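Local atomic coordinates of internalin C2 (Listeria monocytogenes serotype 4b str. F2365, PDB entry 4FHO), a protein that probably takes part in host-cell adhesion or invasion, as a member of the leucine-rich-repeat internalin family. Residues A[59-71]-A[76-90]. Sequence-based numbering, arbitrary orientation.
Sequences VTTIEGIQYLNNL and LKDNQITDLTPLKNL
Ile62 CG1 meets Pro86 CG at 4.0 Å, the side chains crossing at a slant, where two consecutive coils of the leucine-rich-repeat solenoid stack, a worked example of how successive repeats pack. Equivalent positions pair in Val59 and Ile81: Val59 CG1 lies alongside Ile81 CG1 at 3.8 Å, both side chains heading in the same direction. Ile62 instead packs in a staggered way among Ile81, Pro86 and Leu87. Its chi1 of 62° puts CG1 between the backbone N and carbonyl carbon, while CG2 lies anti to the carbonyl carbon, beside the backbone N. The two branches therefore serve different neighbours: CG2 sits 3.5 Å from Ile81 CD1, the side chains crossing at about a right angle, and CD1 reaches Leu87 CG at 3.7 Å. Pro86 turns toward the preceding coil, its CB 3.4 Å from Ile65 CG2, tighter than usual carbon contact, these two side chains also roughly perpendicular. Leu90 CD2 comes within 3.3 Å of Leu68 O, and its CD1 faces Leu71 CD2.

Polar links tie the same coils. Asn79 OD1 takes the N-H of Val59 from above its carbonyl plane (3.0 Å, 163° at the hydrogen) and also that of Thr57, while its ND2 donates to Leu76 O and Ala54 O. Val59 O accepts from Gln80 N at 2.9 Å. Waters bridge Thr60 O to Thr82 N and Ile62 N to Asp83 O.

Ile65 and Leu87 rest on Leu74 of strand 73-75, Leu68 and Leu71 touch Leu52 of strand 51-53, and Leu68 also meets Leu46 of helix 43-47.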
loop_
_atom_site.group_PDB
_atom_site.type_symbol
_atom_site.label_atom_id
_atom_site.label_comp_id
_atom_site.label_asym_id
_atom_site.label_seq_id
_atom_site.Cartn_x
_atom_site.Cartn_y
_atom_site.Cartn_z
ATOM N N VAL A 59 3.647 15.667 -7.428
ATOM C CA VAL A 59 4.754 14.787 -7.864
ATOM C C VAL A 59 4.294 13.946 -9.065
ATOM O O VAL A 59 3.260 13.304 -9.011
ATOM C CB VAL A 59 5.252 13.842 -6.749
ATOM C CG1 VAL A 59 6.337 12.882 -7.256
ATOM C CG2 VAL A 59 5.741 14.648 -5.546
ATOM N N THR A 60 5.037 14.021 -10.159
ATOM C CA THR A 60 4.780 13.223 -11.372
ATOM C C THR A 60 5.817 12.141 -11.656
ATOM O O THR A 60 5.554 11.276 -12.468
ATOM C CB THR A 60 4.619 14.108 -12.616
ATOM O OG1 THR A 60 5.815 14.860 -12.857
ATOM C CG2 THR A 60 3.479 15.049 -12.407
ATOM N N THR A 61 6.983 12.199 -11.016
ATOM C CA THR A 61 8.010 11.169 -11.156
ATOM C C THR A 61 8.815 11.053 -9.872
ATOM O O THR A 61 9.135 12.068 -9.240
ATOM C CB THR A 61 8.961 11.447 -12.339
ATOM O OG1 THR A 61 10.012 10.472 -12.351
ATOM C CG2 THR A 61 9.575 12.834 -12.242
ATOM N N ILE A 62 9.134 9.810 -9.509
ATOM C CA ILE A 62 9.926 9.511 -8.316
ATOM C C ILE A 62 11.356 9.085 -8.662
ATOM O O ILE A 62 12.021 8.465 -7.842
ATOM C CB ILE A 62 9.220 8.489 -7.387
ATOM C CG1 ILE A 62 8.995 7.131 -8.068
ATOM C CG2 ILE A 62 7.918 9.128 -6.867
ATOM C CD1 ILE A 62 8.538 6.034 -7.133
ATOM N N GLU A 63 11.827 9.443 -9.859
ATOM C CA GLU A 63 13.246 9.309 -10.221
ATOM C C GLU A 63 14.131 9.917 -9.127
ATOM O O GLU A 63 13.848 11.002 -8.626
ATOM C CB GLU A 63 13.524 9.991 -11.576
ATOM C CG GLU A 63 14.977 9.981 -12.046
ATOM C CD GLU A 63 15.571 8.588 -12.143
ATOM O OE1 GLU A 63 14.812 7.621 -12.422
ATOM O OE2 GLU A 63 16.797 8.468 -11.942
ATOM N N GLY A 64 15.183 9.189 -8.759
ATOM C CA GLY A 64 16.083 9.562 -7.670
ATOM C C GLY A 64 15.858 8.791 -6.383
ATOM O O GLY A 64 16.774 8.695 -5.569
ATOM N N ILE A 65 14.637 8.286 -6.173
ATOM C CA ILE A 65 14.285 7.515 -4.967
ATOM C C ILE A 65 15.156 6.268 -4.800
ATOM O O ILE A 65 15.441 5.876 -3.655
ATOM C CB ILE A 65 12.758 7.176 -4.908
ATOM C CG1 ILE A 65 12.273 7.020 -3.475
ATOM C CG2 ILE A 65 12.424 5.915 -5.686
ATOM C CD1 ILE A 65 12.058 8.339 -2.787
ATOM N N GLN A 66 15.608 5.683 -5.925
ATOM C CA GLN A 66 16.493 4.515 -5.923
ATOM C C GLN A 66 17.760 4.671 -5.072
ATOM O O GLN A 66 18.302 3.672 -4.591
ATOM C CB GLN A 66 16.856 4.070 -7.370
ATOM C CG GLN A 66 17.721 5.008 -8.200
ATOM C CD GLN A 66 16.955 5.975 -9.083
ATOM O OE1 GLN A 66 15.921 6.521 -8.685
ATOM N NE2 GLN A 66 17.489 6.229 -10.281
ATOM N N TYR A 67 18.214 5.921 -4.901
ATOM C CA TYR A 67 19.407 6.248 -4.101
ATOM C C TYR A 67 19.127 6.308 -2.601
ATOM O O TYR A 67 20.070 6.311 -1.808
ATOM C CB TYR A 67 20.061 7.559 -4.578
ATOM C CG TYR A 67 20.466 7.526 -6.026
ATOM C CD1 TYR A 67 21.552 6.736 -6.448
ATOM C CD2 TYR A 67 19.767 8.254 -6.998
ATOM C CE1 TYR A 67 21.912 6.665 -7.795
ATOM C CE2 TYR A 67 20.142 8.218 -8.338
ATOM C CZ TYR A 67 21.217 7.421 -8.733
ATOM O OH TYR A 67 21.579 7.376 -10.059
ATOM N N LEU A 68 17.854 6.346 -2.207
ATOM C CA LEU A 68 17.485 6.361 -0.792
ATOM C C LEU A 68 17.461 4.909 -0.264
ATOM O O LEU A 68 16.389 4.342 -0.027
ATOM C CB LEU A 68 16.164 7.117 -0.585
ATOM C CG LEU A 68 16.075 8.511 -1.229
ATOM C CD1 LEU A 68 14.760 9.162 -0.842
ATOM C CD2 LEU A 68 17.231 9.411 -0.844
ATOM N N ASN A 69 18.662 4.345 -0.059
ATOM C CA ASN A 69 18.837 2.916 0.309
ATOM C C ASN A 69 18.128 2.522 1.609
ATOM O O ASN A 69 17.489 1.477 1.663
ATOM C CB ASN A 69 20.318 2.524 0.420
ATOM C CG ASN A 69 21.061 2.656 -0.887
ATOM O OD1 ASN A 69 20.740 1.987 -1.878
ATOM N ND2 ASN A 69 22.056 3.531 -0.904
ATOM N N ASN A 70 18.222 3.382 2.626
ATOM C CA ASN A 70 17.684 3.109 3.962
ATOM C C ASN A 70 16.294 3.717 4.213
ATOM O O ASN A 70 15.887 3.831 5.372
ATOM C CB ASN A 70 18.692 3.586 5.030
ATOM C CG ASN A 70 20.059 2.940 4.862
ATOM O OD1 ASN A 70 20.153 1.758 4.547
ATOM N ND2 ASN A 70 21.121 3.722 5.043
ATOM N N LEU A 71 15.570 4.073 3.136
ATOM C CA LEU A 71 14.194 4.602 3.232
ATOM C C LEU A 71 13.294 3.524 3.863
ATOM O O LEU A 71 13.347 2.356 3.461
ATOM C CB LEU A 71 13.658 4.995 1.856
ATOM C CG LEU A 71 12.352 5.812 1.807
ATOM C CD1 LEU A 71 12.532 7.184 2.428
ATOM C CD2 LEU A 71 11.897 5.918 0.362
ATOM N N LEU A 76 3.284 9.338 -0.344
ATOM C CA LEU A 76 3.118 9.985 -1.650
ATOM C C LEU A 76 1.656 10.051 -2.082
ATOM O O LEU A 76 1.362 10.118 -3.292
ATOM C CB LEU A 76 3.980 9.269 -2.691
ATOM C CG LEU A 76 5.500 9.379 -2.522
ATOM C CD1 LEU A 76 6.251 8.490 -3.509
ATOM C CD2 LEU A 76 5.997 10.811 -2.635
ATOM N N LYS A 77 0.748 10.099 -1.096
ATOM C CA LYS A 77 -0.692 10.233 -1.333
ATOM C C LYS A 77 -1.049 11.466 -2.188
ATOM O O LYS A 77 -0.465 12.541 -2.022
ATOM C CB LYS A 77 -1.492 10.243 0.001
ATOM C CG LYS A 77 -2.985 10.539 -0.122
ATOM C CD LYS A 77 -3.747 10.333 1.190
ATOM C CE LYS A 77 -5.246 10.368 0.936
ATOM N NZ LYS A 77 -6.041 10.559 2.180
ATOM N N ASP A 78 -2.005 11.271 -3.101
ATOM C CA ASP A 78 -2.613 12.358 -3.894
ATOM C C ASP A 78 -1.633 13.118 -4.778
ATOM O O ASP A 78 -1.678 14.319 -4.864
ATOM C CB ASP A 78 -3.435 13.295 -3.002
ATOM C CG ASP A 78 -4.693 12.630 -2.439
ATOM O OD1 ASP A 78 -5.202 11.654 -3.027
ATOM O OD2 ASP A 78 -5.184 13.119 -1.407
ATOM N N ASN A 79 -0.741 12.370 -5.422
ATOM C CA ASN A 79 0.151 12.901 -6.443
ATOM C C ASN A 79 -0.295 12.323 -7.796
ATOM O O ASN A 79 -1.365 11.702 -7.878
ATOM C CB ASN A 79 1.595 12.596 -6.042
ATOM C CG ASN A 79 2.073 13.494 -4.898
ATOM O OD1 ASN A 79 2.077 14.707 -5.028
ATOM N ND2 ASN A 79 2.394 12.906 -3.765
ATOM N N GLN A 80 0.501 12.523 -8.848
ATOM C CA GLN A 80 0.163 12.018 -10.175
ATOM C C GLN A 80 1.296 11.138 -10.692
ATOM O O GLN A 80 1.766 11.305 -11.804
ATOM C CB GLN A 80 -0.155 13.176 -11.130
ATOM C CG GLN A 80 -1.385 13.986 -10.710
ATOM C CD GLN A 80 -1.083 15.009 -9.635
ATOM O OE1 GLN A 80 -0.088 15.720 -9.714
ATOM N NE2 GLN A 80 -1.915 15.047 -8.591
ATOM N N ILE A 81 1.683 10.157 -9.887
ATOM C CA ILE A 81 2.809 9.274 -10.201
ATOM C C ILE A 81 2.243 8.135 -11.054
ATOM O O ILE A 81 1.230 7.562 -10.697
ATOM C CB ILE A 81 3.482 8.742 -8.902
ATOM C CG1 ILE A 81 4.146 9.904 -8.128
ATOM C CG2 ILE A 81 4.527 7.679 -9.213
ATOM C CD1 ILE A 81 4.425 9.604 -6.672
ATOM N N THR A 82 2.909 7.827 -12.170
ATOM C CA THR A 82 2.539 6.723 -13.072
ATOM C C THR A 82 3.546 5.552 -13.114
ATOM O O THR A 82 3.177 4.466 -13.550
ATOM C CB THR A 82 2.348 7.258 -14.506
ATOM O OG1 THR A 82 3.560 7.874 -14.966
ATOM C CG2 THR A 82 1.233 8.308 -14.542
ATOM N N ASP A 83 4.794 5.771 -12.672
ATOM C CA ASP A 83 5.895 4.794 -12.824
ATOM C C ASP A 83 6.564 4.549 -11.457
ATOM O O ASP A 83 7.141 5.456 -10.868
ATOM C CB ASP A 83 6.925 5.325 -13.828
ATOM C CG ASP A 83 8.080 4.338 -14.100
ATOM O OD1 ASP A 83 7.978 3.142 -13.767
ATOM O OD2 ASP A 83 9.096 4.773 -14.669
ATOM N N LEU A 84 6.496 3.315 -10.987
ATOM C CA LEU A 84 7.074 2.911 -9.700
ATOM C C LEU A 84 8.425 2.220 -9.833
ATOM O O LEU A 84 8.981 1.762 -8.838
ATOM C CB LEU A 84 6.073 2.012 -8.958
ATOM C CG LEU A 84 4.722 2.667 -8.623
ATOM C CD1 LEU A 84 3.840 1.674 -7.891
ATOM C CD2 LEU A 84 4.881 3.957 -7.822
ATOM N N THR A 85 8.985 2.191 -11.049
ATOM C CA THR A 85 10.279 1.532 -11.320
ATOM C C THR A 85 11.434 1.950 -10.377
ATOM O O THR A 85 12.199 1.086 -9.951
ATOM C CB THR A 85 10.649 1.665 -12.830
ATOM O OG1 THR A 85 9.688 0.920 -13.588
ATOM C CG2 THR A 85 12.049 1.137 -13.142
ATOM N N PRO A 86 11.539 3.250 -10.010
ATOM C CA PRO A 86 12.597 3.682 -9.073
ATOM C C PRO A 86 12.574 3.066 -7.658
ATOM O O PRO A 86 13.613 3.073 -6.992
ATOM C CB PRO A 86 12.372 5.193 -8.991
ATOM C CG PRO A 86 11.838 5.539 -10.332
ATOM C CD PRO A 86 10.878 4.422 -10.615
ATOM N N LEU A 87 11.418 2.549 -7.224
ATOM C CA LEU A 87 11.293 1.777 -5.967
ATOM C C LEU A 87 11.831 0.340 -5.974
ATOM O O LEU A 87 12.029 -0.203 -4.886
ATOM C CB LEU A 87 9.810 1.676 -5.521
ATOM C CG LEU A 87 9.031 2.930 -5.201
ATOM C CD1 LEU A 87 7.595 2.609 -4.830
ATOM C CD2 LEU A 87 9.729 3.648 -4.064
ATOM N N LYS A 88 12.066 -0.260 -7.157
ATOM C CA LYS A 88 12.234 -1.734 -7.342
ATOM C C LYS A 88 13.165 -2.427 -6.383
ATOM O O LYS A 88 12.906 -3.558 -5.978
ATOM C CB LYS A 88 12.869 -2.054 -8.699
ATOM C CG LYS A 88 11.976 -2.185 -9.917
ATOM C CD LYS A 88 12.768 -2.744 -11.109
ATOM C CE LYS A 88 14.003 -1.926 -11.475
ATOM N NZ LYS A 88 14.289 -1.851 -12.927
ATOM N N ASN A 89 14.318 -1.804 -6.166
ATOM C CA ASN A 89 15.434 -2.417 -5.427
ATOM C C ASN A 89 15.573 -1.914 -3.993
ATOM O O ASN A 89 16.532 -2.279 -3.307
ATOM C CB ASN A 89 16.748 -2.222 -6.195
ATOM C CG ASN A 89 16.727 -2.854 -7.580
ATOM O OD1 ASN A 89 16.083 -3.875 -7.808
ATOM N ND2 ASN A 89 17.445 -2.249 -8.506
ATOM N N LEU A 90 14.625 -1.099 -3.534
ATOM C CA LEU A 90 14.579 -0.689 -2.127
ATOM C C LEU A 90 14.287 -1.912 -1.260
ATOM O O LEU A 90 13.334 -2.649 -1.531
ATOM C CB LEU A 90 13.519 0.386 -1.877
ATOM C CG LEU A 90 13.689 1.752 -2.577
ATOM C CD1 LEU A 90 12.611 2.724 -2.144
ATOM C CD2 LEU A 90 15.057 2.363 -2.326
HETATM O O HOH W 1 5.863 8.549 -12.613
HETATM O O HOH W 2 8.361 7.852 -11.464
#